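Local coordinates for protein L-hydantoinase (Arthrobacter aurescens, PDB 1GKR) that hydrolyses hydantoin derivatives, aryl-substituted ones better than alkyl ones, as a zinc-dependent homotetrameric cyclic amidase whose stereoselectivity varies with the substrate, at residues F215-N218 with E219-R223; I249-A252 with Q253-G256. All blocks are in the same frame, centred on the assembly; numbering follows the deposited sequence.

Contact 1: F215-N218 with E219-R223; sequences FQEN and EAIQR
Residues 215-218 and 219-223 meet as consecutive turns of one alpha-helix, 214-231, which in chain order precedes strand 234-237 in the TIM-barrel fold of this hydrolase superfamily. The contact is a local one, built on the i to i+4 pattern: Ala220 N donates to Gln216 O at 3.2 Å, Ile221 N to Glu217 O at 3.1 Å, and Gln222 N to Asn218 O at 3.0 Å. Nearer the helix start the pattern is less regular, since Glu219 N bonds to Phe215 O and makes a weak second bond to Gln216 O.

The Glu219 chain bends at chi2 (-77°) and is gripped side-on through both syn lone pairs: Arg223 NE lies 2.9 Å from Glu219 OE2, and Arg223 NH2 2.8 Å from Glu219 OE1. With an alanine in place of Glu219, the guanidinium of Arg223 would probably lose this carboxylate and, though Asp163 still holds NH1, be freer to turn.

The extended Glu217 carries its carboxylate on to Ser241, Asn242 and Arg289, while Phe215 meets the ring of Phe167 of a second subunit. Side by side on one flank run Glu217 and Ile221. A chi1 of -71° sets CG1 of Ile221 beside its own backbone N, 3.4 Å from Glu217 O, with CD1 of Ile221 4.2 Å from CG of Glu217.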
loop_
_atom_site.group_PDB
_atom_site.type_symbol
_atom_site.label_atom_id
_atom_site.label_comp_id
_atom_site.label_asym_id
_atom_site.label_seq_id
_atom_site.Cartn_x
_atom_site.Cartn_y
_atom_site.Cartn_z
ATOM N N PHE A 215 -6.375 -14.886 11.856
ATOM C CA PHE A 215 -4.996 -14.687 11.441
ATOM C C PHE A 215 -4.439 -15.884 10.684
ATOM O O PHE A 215 -3.634 -15.713 9.767
ATOM C CB PHE A 215 -4.124 -14.286 12.637
ATOM C CG PHE A 215 -3.446 -15.423 13.324
ATOM C CD1 PHE A 215 -2.317 -16.016 12.765
ATOM C CD2 PHE A 215 -3.906 -15.878 14.552
ATOM C CE1 PHE A 215 -1.648 -17.048 13.420
ATOM C CE2 PHE A 215 -3.247 -16.914 15.224
ATOM C CZ PHE A 215 -2.117 -17.500 14.657
ATOM N N GLN A 216 -4.876 -17.094 11.025
ATOM C CA GLN A 216 -4.370 -18.247 10.291
ATOM C C GLN A 216 -5.140 -18.427 8.985
ATOM O O GLN A 216 -4.569 -18.853 7.980
ATOM C CB GLN A 216 -4.385 -19.532 11.145
ATOM C CG GLN A 216 -5.718 -20.028 11.659
ATOM C CD GLN A 216 -6.493 -20.801 10.620
ATOM O OE1 GLN A 216 -5.919 -21.545 9.821
ATOM N NE2 GLN A 216 -7.812 -20.648 10.635
ATOM N N GLU A 217 -6.423 -18.074 8.973
ATOM C CA GLU A 217 -7.189 -18.197 7.738
ATOM C C GLU A 217 -6.591 -17.216 6.744
ATOM O O GLU A 217 -6.372 -17.528 5.572
ATOM C CB GLU A 217 -8.660 -17.836 7.952
ATOM C CG GLU A 217 -9.459 -17.773 6.656
ATOM C CD GLU A 217 -10.915 -17.416 6.877
ATOM O OE1 GLU A 217 -11.235 -16.771 7.887
ATOM O OE2 GLU A 217 -11.758 -17.758 6.032
ATOM N N ASN A 218 -6.317 -16.015 7.226
ATOM C CA ASN A 218 -5.768 -14.991 6.366
ATOM C C ASN A 218 -4.343 -15.268 5.916
ATOM O O ASN A 218 -3.940 -14.849 4.839
ATOM C CB ASN A 218 -5.895 -13.641 7.058
ATOM C CG ASN A 218 -7.344 -13.173 7.137
ATOM O OD1 ASN A 218 -7.667 -12.239 7.872
ATOM N ND2 ASN A 218 -8.220 -13.817 6.369
ATOM N N GLU A 219 -3.579 -15.988 6.724
ATOM C CA GLU A 219 -2.219 -16.316 6.327
ATOM C C GLU A 219 -2.302 -17.265 5.129
ATOM O O GLU A 219 -1.568 -17.121 4.149
ATOM C CB GLU A 219 -1.481 -16.982 7.487
ATOM C CG GLU A 219 -0.042 -17.387 7.189
ATOM C CD GLU A 219 0.065 -18.659 6.347
ATOM O OE1 GLU A 219 -0.678 -19.620 6.645
ATOM O OE2 GLU A 219 0.896 -18.709 5.400
ATOM N N ALA A 220 -3.209 -18.233 5.204
ATOM C CA ALA A 220 -3.365 -19.195 4.124
ATOM C C ALA A 220 -3.815 -18.485 2.850
ATOM O O ALA A 220 -3.371 -18.818 1.742
ATOM C CB ALA A 220 -4.369 -20.262 4.517
ATOM N N ILE A 221 -4.697 -17.505 2.998
ATOM C CA ILE A 221 -5.162 -16.783 1.830
ATOM C C ILE A 221 -3.959 -16.073 1.201
ATOM O O ILE A 221 -3.742 -16.131 -0.017
ATOM C CB ILE A 221 -6.259 -15.777 2.222
ATOM C CG1 ILE A 221 -7.537 -16.535 2.584
ATOM C CG2 ILE A 221 -6.522 -14.823 1.087
ATOM C CD1 ILE A 221 -8.652 -15.653 3.170
ATOM N N GLN A 222 -3.166 -15.428 2.049
ATOM C CA GLN A 222 -1.976 -14.700 1.615
ATOM C C GLN A 222 -1.018 -15.622 0.863
ATOM O O GLN A 222 -0.459 -15.252 -0.165
ATOM C CB GLN A 222 -1.278 -14.129 2.833
ATOM C CG GLN A 222 -0.211 -13.100 2.548
ATOM C CD GLN A 222 -0.502 -11.792 3.289
ATOM O OE1 GLN A 222 0.354 -10.906 3.379
ATOM N NE2 GLN A 222 -1.723 -11.670 3.825
ATOM N N ARG A 223 -0.843 -16.828 1.395
ATOM C CA ARG A 223 0.032 -17.830 0.803
ATOM C C ARG A 223 -0.471 -18.305 -0.569
ATOM O O ARG A 223 0.299 -18.402 -1.525
ATOM C CB ARG A 223 0.142 -19.024 1.744
ATOM C CG ARG A 223 1.490 -19.697 1.704
ATOM C CD ARG A 223 1.492 -20.998 2.442
ATOM N NE ARG A 223 0.638 -20.989 3.621
ATOM C CZ ARG A 223 0.025 -22.079 4.070
ATOM N NH1 ARG A 223 0.189 -23.232 3.432
ATOM N NH2 ARG A 223 -0.763 -22.020 5.135
#

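Contact 2: I249-A252 with Q253-G256; sequences IHQA and QSEG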
loop_
_atom_site.group_PDB
_atom_site.type_symbol
_atom_site.label_atom_id
_atom_site.label_comp_id
_atom_site.label_asym_id
_atom_site.label_seq_id
_atom_site.Cartn_x
_atom_site.Cartn_y
_atom_site.Cartn_z
ATOM N N ILE A 249 -7.874 -10.508 -0.920
ATOM C CA ILE A 249 -8.131 -11.057 -2.244
ATOM C C ILE A 249 -8.515 -9.955 -3.213
ATOM O O ILE A 249 -8.008 -9.894 -4.342
ATOM C CB ILE A 249 -9.265 -12.113 -2.204
ATOM C CG1 ILE A 249 -8.816 -13.307 -1.371
ATOM C CG2 ILE A 249 -9.613 -12.574 -3.598
ATOM C CD1 ILE A 249 -9.914 -14.275 -1.082
ATOM N N HIS A 250 -9.418 -9.085 -2.774
ATOM C CA HIS A 250 -9.854 -7.982 -3.616
ATOM C C HIS A 250 -8.656 -7.141 -4.067
ATOM O O HIS A 250 -8.499 -6.836 -5.251
ATOM C CB HIS A 250 -10.840 -7.097 -2.869
ATOM C CG HIS A 250 -11.518 -6.106 -3.752
ATOM N ND1 HIS A 250 -12.214 -6.482 -4.884
ATOM C CD2 HIS A 250 -11.558 -4.754 -3.715
ATOM C CE1 HIS A 250 -12.648 -5.401 -5.508
ATOM N NE2 HIS A 250 -12.263 -4.340 -4.821
ATOM N N GLN A 251 -7.811 -6.775 -3.110
ATOM C CA GLN A 251 -6.635 -5.991 -3.408
ATOM C C GLN A 251 -5.795 -6.677 -4.479
ATOM O O GLN A 251 -5.358 -6.050 -5.441
ATOM C CB GLN A 251 -5.813 -5.791 -2.141
ATOM C CG GLN A 251 -4.506 -5.055 -2.388
ATOM C CD GLN A 251 -4.714 -3.675 -3.018
ATOM O OE1 GLN A 251 -5.321 -2.786 -2.405
ATOM N NE2 GLN A 251 -4.214 -3.490 -4.246
ATOM N N ALA A 252 -5.584 -7.978 -4.318
ATOM C CA ALA A 252 -4.786 -8.722 -5.272
ATOM C C ALA A 252 -5.439 -8.807 -6.639
ATOM O O ALA A 252 -4.752 -8.684 -7.647
ATOM C CB ALA A 252 -4.489 -10.120 -4.745
ATOM N N GLN A 253 -6.753 -9.015 -6.705
ATOM C CA GLN A 253 -7.358 -9.113 -8.034
ATOM C C GLN A 253 -7.291 -7.735 -8.658
ATOM O O GLN A 253 -7.066 -7.570 -9.862
ATOM C CB GLN A 253 -8.809 -9.623 -7.986
ATOM C CG GLN A 253 -9.850 -8.627 -7.574
ATOM C CD GLN A 253 -11.273 -9.117 -7.821
ATOM O OE1 GLN A 253 -12.227 -8.399 -7.552
ATOM N NE2 GLN A 253 -11.416 -10.334 -8.330
ATOM N N SER A 254 -7.457 -6.741 -7.797
ATOM C CA SER A 254 -7.408 -5.355 -8.196
ATOM C C SER A 254 -6.015 -5.011 -8.760
ATOM O O SER A 254 -5.846 -4.030 -9.474
ATOM C CB SER A 254 -7.750 -4.502 -6.983
ATOM O OG SER A 254 -7.178 -3.227 -7.093
ATOM N N GLU A 255 -5.016 -5.832 -8.446
ATOM C CA GLU A 255 -3.669 -5.593 -8.946
ATOM C C GLU A 255 -3.372 -6.415 -10.185
ATOM O O GLU A 255 -2.232 -6.466 -10.624
ATOM C CB GLU A 255 -2.625 -5.901 -7.867
ATOM C CG GLU A 255 -2.612 -4.888 -6.742
ATOM C CD GLU A 255 -1.635 -5.226 -5.628
ATOM O OE1 GLU A 255 -1.526 -4.427 -4.671
ATOM O OE2 GLU A 255 -0.982 -6.286 -5.700
ATOM N N GLY A 256 -4.386 -7.070 -10.743
ATOM C CA GLY A 256 -4.161 -7.868 -11.937
ATOM C C GLY A 256 -4.192 -9.384 -11.784
ATOM O O GLY A 256 -4.189 -10.109 -12.784
#
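Gln253 folds back on the preceding turn, where it touches both Ile249 and His250. Its backbone N donates to Ile249 O at 2.8 Å, a bond directed nearly along the carbonyl. A chi1 of 78° puts CG between the backbone N and the carbonyl carbon, and the chain then runs out extended past His250 O. Its amide oxygen OE1 arrives at the edge of the His250 ring, close to the ring plane, 3.3 Å from His250 ND1. This hydrogen bond is weak, and the ring and amide planes stand 58° apart. The other end of the amide, NE2, is held more firmly by Val259 O, on the strand that follows the helix.

Ser254 continues the helical pattern, its N bonded to His250 O at 2.8 Å. Its OG is turned anti to the backbone N and makes its hydrogen bond with Ser254 OG of a third subunit, so that this helix end is part of a tetramer interface.

Glu255 stands at the C-terminal end of the helix. Its N donates to Ala252 O at 3.0 Å from well above the carbonyl plane, and its extended side chain crosses that of Gln251. There Glu255 OE1 receives a weak bond from Gln251 NE2 at 2.9 Å.

Gly256 takes a positive phi, 108°, at which a side chain would jam against the carbonyl O of Glu255. Gly256 N returns to Gln253 O at 2.9 Å and Gln257 N to Ala252 O, the paired bonds of a Schellman motif, which here ends helix 243-254 of a beta-alpha-beta unit and turns the chain toward strand 259-263.

Overall arrangement
Contacts 1 and 2 lie on successive helices of the barrel, 214-231 and 243-254, with their centres 15 Å apart. They touch where Ile221 CG2 meets Ile249 CG1 at 3.7 Å, and Ala252 adds to the same seam by resting on Leu225. Contact 1 is the nearer to the active site: the Glu217 side chain comes within about 6 Å of that of the zinc ligand His239 and about 9 Å of a bound zinc ion, against about 9 Å and 13 Å for Ile249 in contact 2. The two also serve different interfaces of the tetramer, contact 1 facing a second subunit and contact 2 a third.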